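Local atomic coordinates of putative lipase/esterase (Lactobacillus plantarum WCFS1, PDB entry 3BXP), a protein that is probably a carboxylesterase of the alpha/beta-hydrolase family, cleaving ester bonds in a substrate that remains to be identified. Residues T19-D24 and T68-Y73; G146-I151 and A190-F195; V157-A162 and L180-R185; Q198-E203 and Y226-S231. One frame throughout, in Å; residues are numbered along the deposited sequence.

Contacts 1, 2 and 4 are three pairings within one mixed sheet, the core of an alpha/beta-hydrolase fold. Contact 1 holds an antiparallel pair toward one end, and contact 4, centred about 27 Å from it, lies at the other, where a second subunit continues the sheet. Contact 2 pairs strands between them and shares strand 194-199 with contact 4; the two touch where Phe195 CE2 comes 3.6 Å from His227 CD2. Contact 3 is nested in the chain excursion that contact 2 closes, their centres about 18 Å apart. The probable nucleophile elbow (Gly115, Ser117, Gly119) lies near the Ile151 side chain, and Val157 of contact 3 shares a backbone bond with Ser117. Contact 4 also holds a propanediol.

Contact 1: residues T19-D24 and T68-Y73; sequences TAYWLD and TVVLNY
A chi1 of -58° puts Tyr21 CG beside the backbone N, anti to the carbonyl carbon, and sends the ring toward Thr68 and Val70; Thr68, at 67°, wedges OG1 between its backbone N and carbonyl carbon, and the two groups meet on one face of the sheet. Tyr21 CD2 lies 3.5 Å from Thr68 OG1, an oblique approach to the ring. Further round, Val70 CG2 reaches the ring edge close to its plane, 4.0 Å from Tyr21 CE2. The Thr68 hydroxyl is buried here and has no hydrogen-bond partner in the model.

Under these side chains the strands run antiparallel, their axes 176° apart. Two hydrogen-bonded pairs hold them: Tyr21 N gives to Thr68 O at 2.8 Å and Thr68 N returns to Tyr21 O at 3.1 Å. The other pair joins Val70 N to Thr19 O at 2.9 Å and Thr19 N to Val70 O at 3.1 Å. Thr19 O is also approached by Val69 CA, 3.3 Å away, in a CA-H...O contact. Between the two pairs, Ala20 and Val69 form a non-hydrogen-bonded pair on the other face, where Ala20 CB packs on Val69 CG2 at 3.9 Å. Ala20 CB also lies against one face of the Trp22 indole, near its rim.

Strand 16-23 lies between 67-72 and 2-9; Ala20 pairs by backbone with Glu5, and Thr19 OG1 is hydrogen-bonded to Gln6 OE1. Helix 54-63 sends Met62 against Tyr21 and Thr68, helix 85-99 brings Ile97 to Val69, and strand 35-41 continues the sheet beyond 67-72.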
loop_
_atom_site.group_PDB
_atom_site.type_symbol
_atom_site.label_atom_id
_atom_site.label_comp_id
_atom_site.label_asym_id
_atom_site.label_seq_id
_atom_site.Cartn_x
_atom_site.Cartn_y
_atom_site.Cartn_z
ATOM N N THR B 19 14.712 -24.916 10.264
ATOM C CA THR B 19 13.920 -26.078 9.819
ATOM C C THR B 19 13.648 -25.893 8.339
ATOM O O THR B 19 13.093 -24.865 7.912
ATOM C CB THR B 19 12.596 -26.184 10.586
ATOM O OG1 THR B 19 12.882 -26.367 11.974
ATOM C CG2 THR B 19 11.732 -27.370 10.104
ATOM N N ALA B 20 13.987 -26.914 7.562
ATOM C CA ALA B 20 13.652 -26.940 6.138
ATOM C C ALA B 20 12.452 -27.819 5.869
ATOM O O ALA B 20 12.290 -28.897 6.421
ATOM C CB ALA B 20 14.822 -27.417 5.290
ATOM N N TYR B 21 11.593 -27.276 5.049
ATOM C CA TYR B 21 10.416 -28.012 4.585
ATOM C C TYR B 21 10.536 -28.167 3.077
ATOM O O TYR B 21 10.302 -27.221 2.315
ATOM C CB TYR B 21 9.171 -27.233 4.929
ATOM C CG TYR B 21 9.007 -26.945 6.394
ATOM C CD1 TYR B 21 8.417 -27.873 7.245
ATOM C CD2 TYR B 21 9.449 -25.756 6.923
ATOM C CE1 TYR B 21 8.253 -27.587 8.587
ATOM C CE2 TYR B 21 9.276 -25.465 8.283
ATOM C CZ TYR B 21 8.670 -26.394 9.087
ATOM O OH TYR B 21 8.505 -26.092 10.414
ATOM N N TRP B 22 10.948 -29.373 2.688
ATOM C CA TRP B 22 11.235 -29.695 1.308
ATOM C C TRP B 22 10.010 -30.246 0.653
ATOM O O TRP B 22 9.515 -31.303 1.019
ATOM C CB TRP B 22 12.401 -30.694 1.208
ATOM C CG TRP B 22 13.642 -30.316 1.846
ATOM C CD1 TRP B 22 14.282 -30.983 2.879
ATOM C CD2 TRP B 22 14.496 -29.185 1.528
ATOM N NE1 TRP B 22 15.446 -30.343 3.201
ATOM C CE2 TRP B 22 15.596 -29.229 2.418
ATOM C CE3 TRP B 22 14.425 -28.144 0.601
ATOM C CZ2 TRP B 22 16.629 -28.284 2.378
ATOM C CZ3 TRP B 22 15.430 -27.185 0.589
ATOM C CH2 TRP B 22 16.538 -27.285 1.447
ATOM N N LEU B 23 9.504 -29.509 -0.317
ATOM C CA LEU B 23 8.360 -30.010 -1.107
ATOM C C LEU B 23 8.753 -31.218 -1.945
ATOM O O LEU B 23 9.762 -31.190 -2.634
ATOM C CB LEU B 23 7.813 -28.872 -1.986
ATOM C CG LEU B 23 6.465 -29.050 -2.670
ATOM C CD1 LEU B 23 5.390 -29.354 -1.663
ATOM C CD2 LEU B 23 6.155 -27.766 -3.460
ATOM N N ASP B 24 7.951 -32.280 -1.880
ATOM C CA ASP B 24 8.134 -33.434 -2.761
ATOM C C ASP B 24 7.897 -33.107 -4.236
ATOM O O ASP B 24 7.063 -32.214 -4.618
ATOM C CB ASP B 24 7.176 -34.595 -2.425
ATOM C CG ASP B 24 7.472 -35.253 -1.088
ATOM O OD1 ASP B 24 8.578 -35.075 -0.567
ATOM O OD2 ASP B 24 6.587 -35.984 -0.593
ATOM N N THR B 68 10.061 -24.129 1.828
ATOM C CA THR B 68 10.276 -23.086 2.818
ATOM C C THR B 68 11.304 -23.495 3.820
ATOM O O THR B 68 11.443 -24.656 4.153
ATOM C CB THR B 68 8.972 -22.657 3.488
ATOM O OG1 THR B 68 8.449 -23.717 4.295
ATOM C CG2 THR B 68 7.966 -22.231 2.432
ATOM N N VAL B 69 12.050 -22.503 4.304
ATOM C CA VAL B 69 13.035 -22.725 5.400
ATOM C C VAL B 69 12.758 -21.652 6.427
ATOM O O VAL B 69 12.620 -20.479 6.068
ATOM C CB VAL B 69 14.518 -22.615 4.913
ATOM C CG1 VAL B 69 15.569 -22.579 6.111
ATOM C CG2 VAL B 69 14.886 -23.766 3.907
ATOM N N VAL B 70 12.658 -22.036 7.695
ATOM C CA VAL B 70 12.529 -21.054 8.778
ATOM C C VAL B 70 13.860 -20.907 9.451
ATOM O O VAL B 70 14.479 -21.910 9.788
ATOM C CB VAL B 70 11.422 -21.478 9.788
ATOM C CG1 VAL B 70 11.366 -20.449 10.948
ATOM C CG2 VAL B 70 10.032 -21.605 9.056
ATOM N N LEU B 71 14.312 -19.650 9.551
ATOM C CA LEU B 71 15.625 -19.238 10.056
ATOM C C LEU B 71 15.445 -18.561 11.405
ATOM O O LEU B 71 14.903 -17.480 11.484
ATOM C CB LEU B 71 16.313 -18.291 9.089
ATOM C CG LEU B 71 17.528 -17.568 9.753
ATOM C CD1 LEU B 71 18.595 -18.489 10.336
ATOM C CD2 LEU B 71 18.068 -16.580 8.687
ATOM N N ASN B 72 15.840 -19.249 12.470
ATOM C CA ASN B 72 15.793 -18.701 13.800
ATOM C C ASN B 72 17.054 -17.899 14.101
ATOM O O ASN B 72 17.954 -18.393 14.673
ATOM C CB ASN B 72 15.604 -19.846 14.797
ATOM C CG ASN B 72 14.122 -20.247 15.017
ATOM O OD1 ASN B 72 13.185 -19.749 14.389
ATOM N ND2 ASN B 72 13.924 -21.129 15.983
ATOM N N TYR B 73 17.067 -16.665 13.652
ATOM C CA TYR B 73 18.256 -15.785 13.655
ATOM C C TYR B 73 18.593 -15.369 15.099
ATOM O O TYR B 73 17.780 -15.455 16.029
ATOM C CB TYR B 73 18.021 -14.581 12.710
ATOM C CG TYR B 73 16.767 -13.866 13.118
ATOM C CD1 TYR B 73 16.785 -13.002 14.196
ATOM C CD2 TYR B 73 15.539 -14.099 12.475
ATOM C CE1 TYR B 73 15.624 -12.362 14.657
ATOM C CE2 TYR B 73 14.358 -13.482 12.939
ATOM C CZ TYR B 73 14.404 -12.630 14.026
ATOM O OH TYR B 73 13.231 -12.055 14.497
#

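Contact 2: residues G146-I151 and A190-F195; sequences GQHAAI and ASKPAF
Ile151 and Ala194 form the parallel bridge that joins two neighbouring strands, 150-154 and 194-199, which belong to a beta-alpha-beta unit of the hydrolase sheet. Ile151 serves both sides of the bridge: its N gives to Pro193 O at 2.9 Å, and its O accepts from Phe195 N at 3.0 Å. Its chi1 of 74° places CG1 between the backbone N and carbonyl carbon and presses it on Ala194 CB at 3.4 Å, tighter than an ordinary carbon-carbon contact. On the preceding residue, Ala150 CB sits 3.4 Å from Pro193 O.

Ahead of this bridge the two segments are joined mainly by Lys192. Its side chain bends at chi2 (-57°) and then runs extended along the 147-149 backbone. Lys192 CB lies 3.5 Å from Ala149 O, and Lys192 CE lies 3.4 Å from His148 O. Lys192 CG comes obliquely to the His148 ring, 3.5 Å from NE2. At the far end of the lysine the Gln147 and Lys192 side chains cross at about a right angle, with Gln147 NE2 3.7 Å from Lys192 NZ and no hydrogen bond between them.

Asn127, on helix 118-129, ties both segments together, taking His148 NE2 on OD1 and giving ND2 to Lys192 O. Since an amide oxygen can only accept, NE2 of His148 probably carries a proton. Lys192 offers the imidazole its methylenes and not its charge, while CB and CE rest against backbone carbonyl oxygens; the ammonium group, held some way off, would at most disfavour a second proton on the ring.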
loop_
_atom_site.group_PDB
_atom_site.type_symbol
_atom_site.label_atom_id
_atom_site.label_comp_id
_atom_site.label_asym_id
_atom_site.label_seq_id
_atom_site.Cartn_x
_atom_site.Cartn_y
_atom_site.Cartn_z
ATOM N N GLY B 146 25.203 -17.727 -3.075
ATOM C CA GLY B 146 23.784 -17.670 -3.339
ATOM C C GLY B 146 23.309 -16.266 -3.108
ATOM O O GLY B 146 23.940 -15.494 -2.363
ATOM N N GLN B 147 22.231 -15.907 -3.779
ATOM C CA GLN B 147 21.594 -14.608 -3.558
ATOM C C GLN B 147 20.091 -14.685 -3.749
ATOM O O GLN B 147 19.577 -15.470 -4.480
ATOM C CB GLN B 147 22.198 -13.508 -4.417
ATOM C CG GLN B 147 22.281 -13.817 -5.902
ATOM C CD GLN B 147 23.087 -12.755 -6.651
ATOM O OE1 GLN B 147 24.293 -12.592 -6.427
ATOM N NE2 GLN B 147 22.411 -12.010 -7.515
ATOM N N HIS B 148 19.409 -13.842 -3.012
ATOM C CA HIS B 148 17.971 -13.735 -3.113
ATOM C C HIS B 148 17.586 -12.881 -4.293
ATOM O O HIS B 148 18.366 -12.070 -4.814
ATOM C CB HIS B 148 17.383 -13.239 -1.793
ATOM C CG HIS B 148 17.718 -11.829 -1.480
ATOM N ND1 HIS B 148 18.982 -11.419 -1.119
ATOM C CD2 HIS B 148 16.935 -10.721 -1.449
ATOM C CE1 HIS B 148 18.969 -10.107 -0.933
ATOM N NE2 HIS B 148 17.730 -9.666 -1.100
ATOM N N ALA B 149 16.380 -13.145 -4.755
ATOM C CA ALA B 149 15.808 -12.494 -5.932
ATOM C C ALA B 149 14.800 -11.410 -5.546
ATOM O O ALA B 149 14.480 -10.531 -6.343
ATOM C CB ALA B 149 15.099 -13.566 -6.698
ATOM N N ALA B 150 14.253 -11.552 -4.348
ATOM C CA ALA B 150 13.154 -10.665 -3.848
ATOM C C ALA B 150 12.915 -10.882 -2.378
ATOM O O ALA B 150 13.370 -11.861 -1.791
ATOM C CB ALA B 150 11.839 -10.913 -4.597
ATOM N N ILE B 151 12.131 -9.983 -1.803
ATOM C CA ILE B 151 11.792 -10.071 -0.378
ATOM C C ILE B 151 10.306 -9.797 -0.218
ATOM O O ILE B 151 9.671 -9.163 -1.071
ATOM C CB ILE B 151 12.665 -9.089 0.564
ATOM C CG1 ILE B 151 12.258 -7.607 0.451
ATOM C CG2 ILE B 151 14.163 -9.305 0.304
ATOM C CD1 ILE B 151 12.960 -6.665 1.460
ATOM N N ALA B 190 20.174 -1.174 -6.283
ATOM C CA ALA B 190 20.599 -2.590 -6.302
ATOM C C ALA B 190 19.747 -3.495 -5.395
ATOM O O ALA B 190 19.851 -4.722 -5.450
ATOM C CB ALA B 190 22.082 -2.707 -5.894
ATOM N N SER B 191 18.960 -2.886 -4.510
ATOM C CA SER B 191 18.120 -3.642 -3.578
ATOM C C SER B 191 17.173 -4.516 -4.416
ATOM O O SER B 191 16.701 -4.068 -5.463
ATOM C CB SER B 191 17.307 -2.724 -2.660
ATOM O OG SER B 191 18.153 -2.042 -1.745
ATOM N N LYS B 192 16.880 -5.741 -3.980
ATOM C CA LYS B 192 15.965 -6.608 -4.768
ATOM C C LYS B 192 14.528 -6.152 -4.514
ATOM O O LYS B 192 14.225 -5.513 -3.506
ATOM C CB LYS B 192 16.076 -8.075 -4.377
ATOM C CG LYS B 192 17.449 -8.682 -4.484
ATOM C CD LYS B 192 18.020 -8.553 -5.889
ATOM C CE LYS B 192 19.484 -9.068 -5.907
ATOM N NZ LYS B 192 20.056 -9.133 -7.285
ATOM N N PRO B 193 13.618 -6.472 -5.436
ATOM C CA PRO B 193 12.222 -6.087 -5.299
ATOM C C PRO B 193 11.573 -6.583 -3.988
ATOM O O PRO B 193 11.881 -7.658 -3.461
ATOM C CB PRO B 193 11.567 -6.760 -6.518
ATOM C CG PRO B 193 12.629 -6.774 -7.504
ATOM C CD PRO B 193 13.858 -7.148 -6.709
ATOM N N ALA B 194 10.598 -5.806 -3.544
ATOM C CA ALA B 194 9.926 -6.118 -2.313
ATOM C C ALA B 194 8.399 -5.980 -2.390
ATOM O O ALA B 194 7.861 -5.081 -2.991
ATOM C CB ALA B 194 10.487 -5.238 -1.166
ATOM N N PHE B 195 7.750 -6.918 -1.749
ATOM C CA PHE B 195 6.336 -6.835 -1.413
ATOM C C PHE B 195 6.256 -6.585 0.060
ATOM O O PHE B 195 6.695 -7.384 0.896
ATOM C CB PHE B 195 5.641 -8.163 -1.809
ATOM C CG PHE B 195 4.145 -8.225 -1.507
ATOM C CD1 PHE B 195 3.658 -8.542 -0.250
ATOM C CD2 PHE B 195 3.225 -8.022 -2.518
ATOM C CE1 PHE B 195 2.326 -8.582 -0.006
ATOM C CE2 PHE B 195 1.887 -8.065 -2.256
ATOM C CZ PHE B 195 1.429 -8.347 -0.982
#

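Contact 3: residues V157-A162 and L180-R185; sequences VIDLTA and LWAAQR
Gln184 NE2 donates to Asp159 OD2 at 3.0 Å, nearly straight, 170° at the hydrogen. The oxygen lies in the plane of the glutamine amide, yet the nitrogen stands above the carboxylate, 37° out of its plane. A bend at chi2 (-79°) folds the Gln184 chain back to bring its amide across. OD2 also takes a salt bridge from Lys212 and a bond from a water 3.0 Å away, which is linked only weakly to Arg185 NE.

Asp159 OD1 serves its own segment, taking Thr161 OG1 at 2.6 Å and Thr161 N at 2.9 Å; the bond from N closes an Asx turn within the type I turn from Asp159 to Ala162, and the hydroxyl adds a second grip from the same face. Two backbone bonds then join the segments on either side of Asp159 and Ala182: Ala183 N to Ile158 O at 2.9 Å, and Leu160 N to Trp181 O, also 2.9 Å, the donor lying above the carbonyl plane. Trp181 O also accepts from His121 NE2.

Outside these bonds come the carbon contacts. Ala182 CB rests 3.8 Å from Asp159 CG, and Leu160 CD1 meets Trp181 CD1 at 4.0 Å, the side chains crossing at about a right angle. Ile158 CG2 lies against Gln184 OE1, and Thr161 CG2 comes obliquely to the Trp181 ring.

The segments pin together the two ends of the excursion carrying helix 168-174, whose Arg171 makes a cation-pi contact with Trp181. Helix 118-129 adjoins Ile158 and Ala183, while helix 208-219 supplies Lys212 and Asn209, whose OD1 takes Ile158 N and Asp159 N.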
loop_
_atom_site.group_PDB
_atom_site.type_symbol
_atom_site.label_atom_id
_atom_site.label_comp_id
_atom_site.label_asym_id
_atom_site.label_seq_id
_atom_site.Cartn_x
_atom_site.Cartn_y
_atom_site.Cartn_z
ATOM N N VAL B 157 9.674 -4.460 11.334
ATOM C CA VAL B 157 10.509 -3.445 11.982
ATOM C C VAL B 157 11.544 -3.004 10.966
ATOM O O VAL B 157 12.212 -3.845 10.331
ATOM C CB VAL B 157 11.161 -3.967 13.261
ATOM C CG1 VAL B 157 12.178 -2.956 13.828
ATOM C CG2 VAL B 157 10.092 -4.396 14.321
ATOM N N ILE B 158 11.717 -1.692 10.799
ATOM C CA ILE B 158 12.577 -1.171 9.759
ATOM C C ILE B 158 13.596 -0.206 10.336
ATOM O O ILE B 158 14.774 -0.190 9.924
ATOM C CB ILE B 158 11.739 -0.420 8.688
ATOM C CG1 ILE B 158 10.887 -1.442 7.892
ATOM C CG2 ILE B 158 12.591 0.473 7.770
ATOM C CD1 ILE B 158 11.742 -2.546 7.067
ATOM N N ASP B 159 13.131 0.637 11.245
ATOM C CA ASP B 159 13.992 1.700 11.838
ATOM C C ASP B 159 13.914 1.642 13.349
ATOM O O ASP B 159 12.840 1.860 13.957
ATOM C CB ASP B 159 13.609 3.046 11.232
ATOM C CG ASP B 159 14.453 4.211 11.732
ATOM O OD1 ASP B 159 15.147 4.102 12.763
ATOM O OD2 ASP B 159 14.361 5.296 11.082
ATOM N N LEU B 160 15.047 1.269 13.957
ATOM C CA LEU B 160 15.128 1.013 15.391
ATOM C C LEU B 160 15.043 2.277 16.225
ATOM O O LEU B 160 15.093 2.208 17.450
ATOM C CB LEU B 160 16.405 0.210 15.756
ATOM C CG LEU B 160 16.544 -1.159 15.091
ATOM C CD1 LEU B 160 17.813 -1.869 15.605
ATOM C CD2 LEU B 160 15.322 -2.015 15.354
ATOM N N THR B 161 14.882 3.416 15.545
ATOM C CA THR B 161 14.644 4.687 16.208
ATOM C C THR B 161 13.192 5.135 16.086
ATOM O O THR B 161 12.815 6.150 16.638
ATOM C CB THR B 161 15.515 5.818 15.655
ATOM O OG1 THR B 161 15.054 6.187 14.342
ATOM C CG2 THR B 161 17.037 5.442 15.625
ATOM N N ALA B 162 12.371 4.363 15.392
ATOM C CA ALA B 162 11.013 4.792 15.019
ATOM C C ALA B 162 9.886 4.348 15.992
ATOM O O ALA B 162 8.692 4.399 15.658
ATOM C CB ALA B 162 10.697 4.345 13.576
ATOM N N LEU B 180 23.163 0.052 11.001
ATOM C CA LEU B 180 22.163 -1.002 10.790
ATOM C C LEU B 180 20.883 -0.638 11.473
ATOM O O LEU B 180 19.960 -1.445 11.507
ATOM C CB LEU B 180 22.666 -2.334 11.325
ATOM C CG LEU B 180 23.892 -2.868 10.609
ATOM C CD1 LEU B 180 24.467 -4.114 11.316
ATOM C CD2 LEU B 180 23.575 -3.081 9.149
ATOM N N TRP B 181 20.815 0.567 12.058
ATOM C CA TRP B 181 19.564 0.946 12.752
ATOM C C TRP B 181 18.370 1.103 11.828
ATOM O O TRP B 181 17.262 0.639 12.145
ATOM C CB TRP B 181 19.768 2.205 13.591
ATOM C CG TRP B 181 20.524 1.925 14.803
ATOM C CD1 TRP B 181 20.859 0.702 15.312
ATOM C CD2 TRP B 181 21.081 2.901 15.701
ATOM N NE1 TRP B 181 21.600 0.860 16.484
ATOM C CE2 TRP B 181 21.732 2.201 16.736
ATOM C CE3 TRP B 181 21.088 4.304 15.719
ATOM C CZ2 TRP B 181 22.380 2.855 17.780
ATOM C CZ3 TRP B 181 21.737 4.948 16.753
ATOM C CH2 TRP B 181 22.370 4.223 17.769
ATOM N N ALA B 182 18.605 1.794 10.724
ATOM C CA ALA B 182 17.572 2.234 9.786
ATOM C C ALA B 182 17.756 1.586 8.437
ATOM O O ALA B 182 18.544 2.043 7.596
ATOM C CB ALA B 182 17.579 3.755 9.670
ATOM N N ALA B 183 17.022 0.495 8.213
ATOM C CA ALA B 183 17.163 -0.296 7.014
ATOM C C ALA B 183 16.826 0.479 5.744
ATOM O O ALA B 183 17.325 0.208 4.692
ATOM C CB ALA B 183 16.299 -1.565 7.081
ATOM N N GLN B 184 15.939 1.451 5.833
ATOM C CA GLN B 184 15.567 2.196 4.639
ATOM C C GLN B 184 16.764 3.018 4.131
ATOM O O GLN B 184 16.850 3.383 2.953
ATOM C CB GLN B 184 14.363 3.081 4.928
ATOM C CG GLN B 184 14.573 4.343 5.751
ATOM C CD GLN B 184 14.671 4.153 7.275
ATOM O OE1 GLN B 184 14.850 3.021 7.757
ATOM N NE2 GLN B 184 14.521 5.254 8.039
ATOM N N ARG B 185 17.667 3.344 5.045
ATOM C CA ARG B 185 18.827 4.147 4.694
ATOM C C ARG B 185 19.868 3.352 3.902
ATOM O O ARG B 185 20.830 3.931 3.353
ATOM C CB ARG B 185 19.479 4.789 5.908
ATOM C CG ARG B 185 18.618 5.834 6.586
ATOM C CD ARG B 185 19.395 6.472 7.741
ATOM N NE ARG B 185 18.631 7.508 8.432
ATOM C CZ ARG B 185 18.345 8.683 7.894
ATOM N NH1 ARG B 185 18.744 8.936 6.655
ATOM N NH2 ARG B 185 17.655 9.591 8.575
HETATM O O HOH W 1 16.748 7.060 11.336
#

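Contact 4: residues Q198-E203 and Y226-S231; sequences QTATDE and YHLFGS. With PGR (R-1,2-propanediol), chain D.
His227 starts the pairing, its O accepting Gln198 N at 3.0 Å; its ND1 is hydrogen-bonded to ND1 of His227 of the second subunit, so one of the two must carry the proton. Leu228 swings CG anti to its backbone N (chi1 -173°), which lays CG 4.1 Å from Ala200 CB. Phe229 continues the parallel pattern from both its polar backbone atoms: N gives to Gln198 O at 3.0 Å, and O takes Ala200 N at 2.9 Å. Beyond the strand, Gly230 O meets Thr201 CG2 at 3.7 Å, and Gly230 N donates to O2 of R-1,2-propanediol at 3.0 Å. Ser231 N reaches O1 of the same diol at 3.2 Å, and Ser231 O closes the contact against Thr199 CG2 at 3.8 Å.

Within 198-203, Gln198 stretches its amide between Ser210, met by OE1, and Asp202 OD2, met by NE2. In alpha/beta hydrolases the catalytic acid commonly follows the strand equivalent to 194-199; the Gln198 bond to Asp202 probably helps to fix this loop. The diol, probably from the crystallisation liquor, is thus held by backbone N-H groups of one subunit and by Glu269 and His227 of the second subunit.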
loop_
_atom_site.group_PDB
_atom_site.type_symbol
_atom_site.label_atom_id
_atom_site.label_comp_id
_atom_site.label_asym_id
_atom_site.label_seq_id
_atom_site.Cartn_x
_atom_site.Cartn_y
_atom_site.Cartn_z
ATOM N N GLN B 198 1.254 -4.299 5.740
ATOM C CA GLN B 198 1.058 -4.095 7.167
ATOM C C GLN B 198 -0.369 -3.721 7.402
ATOM O O GLN B 198 -1.089 -3.422 6.479
ATOM C CB GLN B 198 1.995 -3.004 7.684
ATOM C CG GLN B 198 1.959 -2.776 9.202
ATOM C CD GLN B 198 3.198 -2.058 9.723
ATOM O OE1 GLN B 198 3.909 -1.390 8.968
ATOM N NE2 GLN B 198 3.423 -2.138 11.024
ATOM N N THR B 199 -0.796 -3.701 8.652
ATOM C CA THR B 199 -2.122 -3.112 8.929
ATOM C C THR B 199 -2.017 -1.719 9.463
ATOM O O THR B 199 -1.076 -1.377 10.156
ATOM C CB THR B 199 -2.972 -3.951 9.880
ATOM O OG1 THR B 199 -2.387 -3.941 11.194
ATOM C CG2 THR B 199 -3.098 -5.376 9.370
ATOM N N ALA B 200 -3.001 -0.902 9.095
ATOM C CA ALA B 200 -2.946 0.531 9.386
ATOM C C ALA B 200 -3.008 0.769 10.894
ATOM O O ALA B 200 -2.467 1.763 11.406
ATOM C CB ALA B 200 -4.103 1.272 8.677
ATOM N N THR B 201 -3.661 -0.176 11.561
ATOM C CA THR B 201 -4.054 -0.078 12.970
ATOM C C THR B 201 -3.083 -0.814 13.909
ATOM O O THR B 201 -3.347 -0.937 15.102
ATOM C CB THR B 201 -5.468 -0.707 13.218
ATOM O OG1 THR B 201 -5.454 -2.109 12.876
ATOM C CG2 THR B 201 -6.556 0.001 12.431
ATOM N N ASP B 202 -1.998 -1.326 13.341
ATOM C CA ASP B 202 -0.942 -2.050 14.088
ATOM C C ASP B 202 -0.455 -1.318 15.350
ATOM O O ASP B 202 0.083 -0.222 15.302
ATOM C CB ASP B 202 0.255 -2.334 13.141
ATOM C CG ASP B 202 1.100 -3.523 13.591
ATOM O OD1 ASP B 202 1.226 -3.705 14.813
ATOM O OD2 ASP B 202 1.701 -4.232 12.722
ATOM N N GLU B 203 -0.622 -1.968 16.488
ATOM C CA GLU B 203 -0.292 -1.330 17.749
ATOM C C GLU B 203 0.977 -1.951 18.344
ATOM O O GLU B 203 1.397 -1.588 19.447
ATOM C CB GLU B 203 -1.482 -1.453 18.714
ATOM N N TYR B 226 3.122 -2.333 -2.029
ATOM C CA TYR B 226 2.852 -2.013 -0.644
ATOM C C TYR B 226 1.356 -1.979 -0.386
ATOM O O TYR B 226 0.591 -1.292 -1.116
ATOM C CB TYR B 226 3.435 -0.635 -0.311
ATOM C CG TYR B 226 3.206 -0.115 1.101
ATOM C CD1 TYR B 226 3.394 -0.917 2.184
ATOM C CD2 TYR B 226 2.892 1.226 1.338
ATOM C CE1 TYR B 226 3.239 -0.441 3.486
ATOM C CE2 TYR B 226 2.766 1.712 2.636
ATOM C CZ TYR B 226 2.947 0.878 3.693
ATOM O OH TYR B 226 2.820 1.357 4.976
ATOM N N HIS B 227 0.970 -2.786 0.592
ATOM C CA HIS B 227 -0.431 -2.899 0.999
ATOM C C HIS B 227 -0.588 -2.643 2.436
ATOM O O HIS B 227 -0.222 -3.476 3.262
ATOM C CB HIS B 227 -0.984 -4.281 0.622
ATOM C CG HIS B 227 -0.956 -4.540 -0.842
ATOM N ND1 HIS B 227 -1.948 -4.115 -1.699
ATOM C CD2 HIS B 227 -0.025 -5.136 -1.618
ATOM C CE1 HIS B 227 -1.636 -4.468 -2.938
ATOM N NE2 HIS B 227 -0.470 -5.079 -2.920
ATOM N N LEU B 228 -1.134 -1.465 2.733
ATOM C CA LEU B 228 -1.504 -1.106 4.087
ATOM C C LEU B 228 -3.023 -1.270 4.289
ATOM O O LEU B 228 -3.836 -0.485 3.806
ATOM C CB LEU B 228 -1.060 0.334 4.351
ATOM C CG LEU B 228 -1.208 0.846 5.783
ATOM C CD1 LEU B 228 -0.154 0.176 6.673
ATOM C CD2 LEU B 228 -1.004 2.344 5.721
ATOM N N PHE B 229 -3.394 -2.367 4.930
ATOM C CA PHE B 229 -4.792 -2.750 5.020
ATOM C C PHE B 229 -5.488 -1.873 6.037
ATOM O O PHE B 229 -4.912 -1.515 7.067
ATOM C CB PHE B 229 -4.953 -4.234 5.428
ATOM C CG PHE B 229 -4.436 -5.187 4.414
ATOM C CD1 PHE B 229 -5.233 -5.574 3.348
ATOM C CD2 PHE B 229 -3.144 -5.687 4.487
ATOM C CE1 PHE B 229 -4.752 -6.415 2.421
ATOM C CE2 PHE B 229 -2.681 -6.574 3.507
ATOM C CZ PHE B 229 -3.484 -6.897 2.485
ATOM N N GLY B 230 -6.724 -1.529 5.718
ATOM C CA GLY B 230 -7.513 -0.639 6.556
ATOM C C GLY B 230 -7.809 -1.228 7.918
ATOM O O GLY B 230 -7.664 -0.555 8.951
ATOM N N SER B 231 -8.222 -2.488 7.884
ATOM C CA SER B 231 -8.665 -3.218 9.080
ATOM C C SER B 231 -7.595 -4.186 9.611
ATOM O O SER B 231 -6.855 -4.795 8.850
ATOM C CB SER B 231 -9.919 -4.028 8.751
ATOM O OG SER B 231 -10.225 -4.847 9.854
HETATM C C1 PGR D . -9.780 -3.274 3.700
HETATM C C2 PGR D . -8.578 -3.460 2.759
HETATM C C3 PGR D . -9.007 -3.429 1.313
HETATM O O1 PGR D . -9.323 -2.701 4.928
HETATM O O2 PGR D . -7.528 -2.498 2.975
#